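Local coordinates for protein Ps01740 (Pseudomonas sp. UW4, PDB 5UIF) that probably acts as a trimeric hydrolase of the tautomerase superfamily, homologous to cis-3-chloroacrylic acid dehalogenase, at residues C5-G10 and T59-R64; G65-G70 and V102-A107. All coordinates share one frame; numbering follows the deposited sequence.

Interaction 1 of 2, residues C5-G10 and T59-R64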
loop_
_atom_site.group_PDB
_atom_site.type_symbol
_atom_site.label_atom_id
_atom_site.label_comp_id
_atom_site.label_asym_id
_atom_site.label_seq_id
_atom_site.Cartn_x
_atom_site.Cartn_y
_atom_site.Cartn_z
ATOM N N CYS A 5 6.924 -6.422 0.611
ATOM C CA CYS A 5 6.827 -7.643 -0.183
ATOM C C CYS A 5 5.502 -8.359 0.056
ATOM O O CYS A 5 5.186 -8.741 1.183
ATOM C CB CYS A 5 7.994 -8.579 0.134
ATOM S SG CYS A 5 8.091 -10.041 -0.927
ATOM N N GLN A 6 4.731 -8.540 -1.012
ATOM C CA GLN A 6 3.441 -9.215 -0.923
ATOM C C GLN A 6 3.434 -10.518 -1.711
ATOM O O GLN A 6 3.515 -10.511 -2.939
ATOM C CB GLN A 6 2.321 -8.302 -1.424
ATOM C CG GLN A 6 1.904 -7.224 -0.439
ATOM C CD GLN A 6 0.748 -6.389 -0.951
ATOM O OE1 GLN A 6 0.452 -6.383 -2.146
ATOM N NE2 GLN A 6 0.086 -5.678 -0.046
ATOM N N THR A 7 3.340 -11.636 -0.999
ATOM C CA THR A 7 3.275 -12.948 -1.634
ATOM C C THR A 7 2.122 -13.766 -1.068
ATOM O O THR A 7 1.514 -13.389 -0.067
ATOM C CB THR A 7 4.584 -13.742 -1.449
ATOM O OG1 THR A 7 4.789 -14.015 -0.056
ATOM C CG2 THR A 7 5.772 -12.962 -1.990
ATOM N N VAL A 8 1.822 -14.886 -1.717
ATOM C CA VAL A 8 0.808 -15.809 -1.223
ATOM C C VAL A 8 1.351 -16.554 -0.006
ATOM O O VAL A 8 2.523 -16.930 0.022
ATOM C CB VAL A 8 0.373 -16.810 -2.318
ATOM C CG1 VAL A 8 -0.582 -17.857 -1.756
ATOM C CG2 VAL A 8 -0.270 -16.074 -3.481
ATOM N N LYS A 9 0.498 -16.741 0.997
ATOM C CA LYS A 9 0.862 -17.414 2.243
ATOM C C LYS A 9 1.583 -18.742 2.018
ATOM O O LYS A 9 1.053 -19.649 1.377
ATOM C CB LYS A 9 -0.392 -17.645 3.090
ATOM C CG LYS A 9 -0.142 -18.340 4.417
ATOM C CD LYS A 9 -1.437 -18.488 5.200
ATOM C CE LYS A 9 -1.194 -19.091 6.573
ATOM N NZ LYS A 9 -2.448 -19.164 7.371
ATOM N N GLY A 10 2.800 -18.844 2.546
ATOM C CA GLY A 10 3.580 -20.063 2.438
ATOM C C GLY A 10 4.708 -19.971 1.427
ATOM O O GLY A 10 5.481 -20.915 1.261
ATOM N N THR A 59 -0.275 -17.018 -8.110
ATOM C CA THR A 59 0.617 -16.654 -7.016
ATOM C C THR A 59 1.665 -15.628 -7.441
ATOM O O THR A 59 2.857 -15.932 -7.468
ATOM C CB THR A 59 1.339 -17.891 -6.450
ATOM O OG1 THR A 59 2.083 -18.531 -7.494
ATOM C CG2 THR A 59 0.335 -18.878 -5.873
ATOM N N PRO A 60 1.227 -14.401 -7.772
ATOM C CA PRO A 60 2.207 -13.382 -8.149
ATOM C C PRO A 60 2.952 -12.847 -6.931
ATOM O O PRO A 60 2.488 -13.013 -5.803
ATOM C CB PRO A 60 1.346 -12.292 -8.788
ATOM C CG PRO A 60 0.043 -12.405 -8.078
ATOM C CD PRO A 60 -0.150 -13.873 -7.789
ATOM N N ALA A 61 4.098 -12.219 -7.162
ATOM C CA ALA A 61 4.870 -11.618 -6.084
ATOM C C ALA A 61 5.073 -10.134 -6.350
ATOM O O ALA A 61 5.634 -9.749 -7.377
ATOM C CB ALA A 61 6.204 -12.321 -5.926
ATOM N N ILE A 62 4.613 -9.302 -5.424
ATOM C CA ILE A 62 4.683 -7.857 -5.603
ATOM C C ILE A 62 5.607 -7.209 -4.579
ATOM O O ILE A 62 5.358 -7.265 -3.374
ATOM C CB ILE A 62 3.287 -7.204 -5.506
ATOM C CG1 ILE A 62 2.405 -7.634 -6.682
ATOM C CG2 ILE A 62 3.410 -5.690 -5.479
ATOM C CD1 ILE A 62 1.631 -8.918 -6.452
ATOM N N ILE A 63 6.679 -6.599 -5.071
ATOM C CA ILE A 63 7.605 -5.867 -4.216
ATOM C C ILE A 63 7.597 -4.390 -4.582
ATOM O O ILE A 63 8.039 -4.008 -5.665
ATOM C CB ILE A 63 9.040 -6.413 -4.327
ATOM C CG1 ILE A 63 9.081 -7.894 -3.941
ATOM C CG2 ILE A 63 9.985 -5.603 -3.452
ATOM C CD1 ILE A 63 10.449 -8.524 -4.085
ATOM N N ARG A 64 7.086 -3.561 -3.679
ATOM C CA ARG A 64 7.006 -2.126 -3.925
ATOM C C ARG A 64 7.927 -1.352 -2.990
ATOM O O ARG A 64 7.999 -1.637 -1.794
ATOM C CB ARG A 64 5.565 -1.638 -3.773
ATOM C CG ARG A 64 4.622 -2.175 -4.836
ATOM C CD ARG A 64 3.215 -1.637 -4.653
ATOM N NE ARG A 64 2.601 -2.117 -3.419
ATOM C CZ ARG A 64 1.388 -1.767 -3.006
ATOM N NH1 ARG A 64 0.654 -0.933 -3.729
ATOM N NH2 ARG A 64 0.906 -2.253 -1.871
#
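With SG of Cys5 swung anti to the backbone N (chi1 -173°) and CG1 of Ile63 set beside its own backbone N, the two side chains meet on one face of the sheet, SG lying 3.8 Å from CG1. On the other face of the sheet, where Gln6 points, the bend of Arg64 at chi3 turns its guanidinium back, so that it crosses the extended Gln6 side chain at a slant. Amide and guanidinium planes stand 40° apart, and Gln6 NE2 comes 4.0 Å from Arg64 NH2, close but not hydrogen-bonded.

The backbones form an antiparallel pair, strands 5-8 and 61-64 running at 171° to each other. Gln6 and Ile62 are its hydrogen-bonded pair: Gln6 N donates to Ile62 O at 2.8 Å, and Ile62 N returns a nearly straight bond to Gln6 O at 3.0 Å. Cys5 and Ile63 make the adjoining non-hydrogen-bonded pair. Beyond the regular pairing, Thr7 CG2 reaches Ala61 CB at 4.0 Å. The chains end their contact where Val8 CG2 meets Thr59 CG2 at 3.7 Å, the two side chains crossing at about a right angle.

The two faces have different surroundings. Ile63 packs on Ile83 and Tyr87 of helix 73-91, whereas Gln6 and Ile62 pack against Leu42 of the second subunit. Arg64 NH1 makes a salt bridge to Glu4 OE2 of that subunit and a hydrogen bond to its Gln66 OE1, while Gln6 NE2 gives a weak hydrogen bond to OE1 of the same Glu4. The face of Gln6 and Ile62 thus borders a partly polar trimer interface, where one carboxylate accepts from both side chains, weakly from Gln6, and its charge probably offsets that of Arg64.

Interaction 2 of 2, residues G65-G70 and V102-A107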
loop_
_atom_site.group_PDB
_atom_site.type_symbol
_atom_site.label_atom_id
_atom_site.label_comp_id
_atom_site.label_asym_id
_atom_site.label_seq_id
_atom_site.Cartn_x
_atom_site.Cartn_y
_atom_site.Cartn_z
ATOM N N GLY A 65 8.631 -0.371 -3.545
ATOM C CA GLY A 65 9.566 0.426 -2.774
ATOM C C GLY A 65 9.352 1.917 -2.940
ATOM O O GLY A 65 9.282 2.423 -4.059
ATOM N N GLN A 66 9.243 2.621 -1.820
ATOM C CA GLN A 66 9.094 4.071 -1.836
ATOM C C GLN A 66 10.394 4.740 -1.402
ATOM O O GLN A 66 10.759 4.700 -0.228
ATOM C CB GLN A 66 7.940 4.505 -0.931
ATOM C CG GLN A 66 6.565 4.102 -1.443
ATOM C CD GLN A 66 5.442 4.571 -0.539
ATOM O OE1 GLN A 66 5.433 4.287 0.659
ATOM N NE2 GLN A 66 4.487 5.296 -1.110
ATOM N N ILE A 67 11.089 5.353 -2.355
ATOM C CA ILE A 67 12.387 5.960 -2.081
ATOM C C ILE A 67 12.358 7.476 -2.214
ATOM O O ILE A 67 11.371 8.060 -2.667
ATOM C CB ILE A 67 13.476 5.413 -3.023
ATOM C CG1 ILE A 67 13.278 5.958 -4.440
ATOM C CG2 ILE A 67 13.476 3.892 -3.013
ATOM C CD1 ILE A 67 14.413 5.632 -5.384
ATOM N N ARG A 68 13.458 8.106 -1.817
ATOM C CA ARG A 68 13.602 9.550 -1.919
ATOM C C ARG A 68 13.721 9.981 -3.376
ATOM O O ARG A 68 14.456 9.372 -4.154
ATOM C CB ARG A 68 14.828 10.022 -1.135
ATOM C CG ARG A 68 14.702 11.424 -0.547
ATOM C CD ARG A 68 16.064 12.024 -0.231
ATOM N NE ARG A 68 16.505 12.938 -1.280
ATOM C CZ ARG A 68 17.655 13.601 -1.253
ATOM N NH1 ARG A 68 18.484 13.445 -0.231
ATOM N NH2 ARG A 68 17.980 14.414 -2.250
ATOM N N ALA A 69 12.998 11.034 -3.740
ATOM C CA ALA A 69 13.068 11.574 -5.092
ATOM C C ALA A 69 14.344 12.387 -5.269
ATOM O O ALA A 69 14.917 12.873 -4.295
ATOM C CB ALA A 69 11.845 12.426 -5.393
ATOM N N GLY A 70 14.787 12.531 -6.513
ATOM C CA GLY A 70 15.973 13.315 -6.809
ATOM C C GLY A 70 17.124 12.495 -7.361
ATOM O O GLY A 70 18.193 13.031 -7.655
ATOM N N VAL A 102 9.539 0.782 -7.961
ATOM C CA VAL A 102 10.256 1.738 -7.125
ATOM C C VAL A 102 9.813 3.161 -7.454
ATOM O O VAL A 102 10.230 3.734 -8.462
ATOM C CB VAL A 102 11.783 1.620 -7.304
ATOM C CG1 VAL A 102 12.502 2.640 -6.436
ATOM C CG2 VAL A 102 12.249 0.211 -6.969
ATOM N N VAL A 103 8.965 3.728 -6.602
ATOM C CA VAL A 103 8.405 5.051 -6.855
ATOM C C VAL A 103 9.129 6.150 -6.079
ATOM O O VAL A 103 9.680 5.912 -5.003
ATOM C CB VAL A 103 6.904 5.100 -6.506
ATOM C CG1 VAL A 103 6.120 4.167 -7.418
ATOM C CG2 VAL A 103 6.685 4.735 -5.047
ATOM N N ASP A 104 9.124 7.355 -6.639
ATOM C CA ASP A 104 9.750 8.505 -6.000
ATOM C C ASP A 104 8.815 9.167 -4.999
ATOM O O ASP A 104 7.647 9.417 -5.294
ATOM C CB ASP A 104 10.195 9.531 -7.046
ATOM C CG ASP A 104 11.504 9.159 -7.708
ATOM O OD1 ASP A 104 12.265 8.363 -7.119
ATOM O OD2 ASP A 104 11.775 9.666 -8.817
ATOM N N ILE A 105 9.340 9.444 -3.812
ATOM C CA ILE A 105 8.609 10.196 -2.803
ATOM C C ILE A 105 9.373 11.471 -2.472
ATOM O O ILE A 105 10.542 11.409 -2.089
ATOM C CB ILE A 105 8.395 9.380 -1.515
ATOM C CG1 ILE A 105 7.662 8.073 -1.823
ATOM C CG2 ILE A 105 7.628 10.197 -0.485
ATOM C CD1 ILE A 105 6.274 8.270 -2.390
ATOM N N PRO A 106 8.722 12.632 -2.642
ATOM C CA PRO A 106 9.338 13.914 -2.284
ATOM C C PRO A 106 9.796 13.923 -0.829
ATOM O O PRO A 106 9.083 13.418 0.040
ATOM C CB PRO A 106 8.212 14.922 -2.522
ATOM C CG PRO A 106 7.364 14.280 -3.568
ATOM C CD PRO A 106 7.395 12.811 -3.254
ATOM N N ALA A 107 10.977 14.481 -0.580
ATOM C CA ALA A 107 11.600 14.429 0.740
ATOM C C ALA A 107 10.748 15.085 1.822
ATOM O O ALA A 107 10.843 14.727 2.997
ATOM C CB ALA A 107 12.976 15.080 0.690
#
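Val103 bonds through both its backbone polar atoms to the neighbouring strand: its N donates to Gly65 O at 2.9 Å, and its O accepts from Ile67 N at 3.1 Å. The pattern repeats two residues on, at Ile105. Ile105 N gives its hydrogen to Ile67 O at 2.7 Å, and Ala69 N donates to Ile105 O at 3.0 Å. This last donor sits 51° out of the plane of its acceptor carbonyl, at the point where the strand gives way to loop. Alternation of this kind is the mark of parallel strands, here crossing at -40°.

Apolar contacts fall on both faces. On the Ile67 side, CD1 of that residue lies 3.7 Å from Val102 CG1. Its CG1 branch sits between the backbone N and the carbonyl carbon (chi1 72°), which holds it beside the Asp104 carboxylate. Replacing Ile67 by an alanine would remove CG1, CG2 and CD1 and would probably leave a gap between Val102 CG1 and the Asp104 carboxylate. On the other face Gln66 and Val103 run side by side, Gln66 CG 3.7 Å from Val103 CG2, while Gln66 CB rests 3.7 Å from Ile105 CG1. At the far end Ala69 CB touches Asp104 CB at 3.7 Å.

Among charged groups, Asp104 OD2 forms a salt bridge with Arg76 NH1 on helix 73-91, and Arg76 NH2 makes a hydrogen bond to Val102 O. At the subunit boundaries Val103 and Asp104 lie against Trp109 of the second subunit, while Gln66 and Ile105 meet Arg64 and Val103 of the third.

Strands 61-68 and 98-105 are joined in a beta-alpha-beta crossover through helix 73-91, on whose Ile79 and Leu80 Val102 packs; strand 2-8 flanks strand 61-68 along its other edge, with Gln66 backbone-bonded to Leu2.

Overall arrangement
Strand 61-68 serves both contacts: its first half pairs antiparallel with strand 2-8 in interaction 1, and its second half pairs parallel with strand 98-105 in interaction 2. The centres of the two contacts are about 21 Å apart, on opposite sides of the chain's centre, and together they join three strands that lie side by side in the mixed four-stranded sheet. In the trimer, interaction 1 of one chain meets interaction 2 of the second subunit. Catalysis in the tautomerase superfamily typically depends on an amino-terminal proline; this chain also starts with a proline, just before strand 2-8, so the active site probably lies near that end of the strand, toward interaction 2.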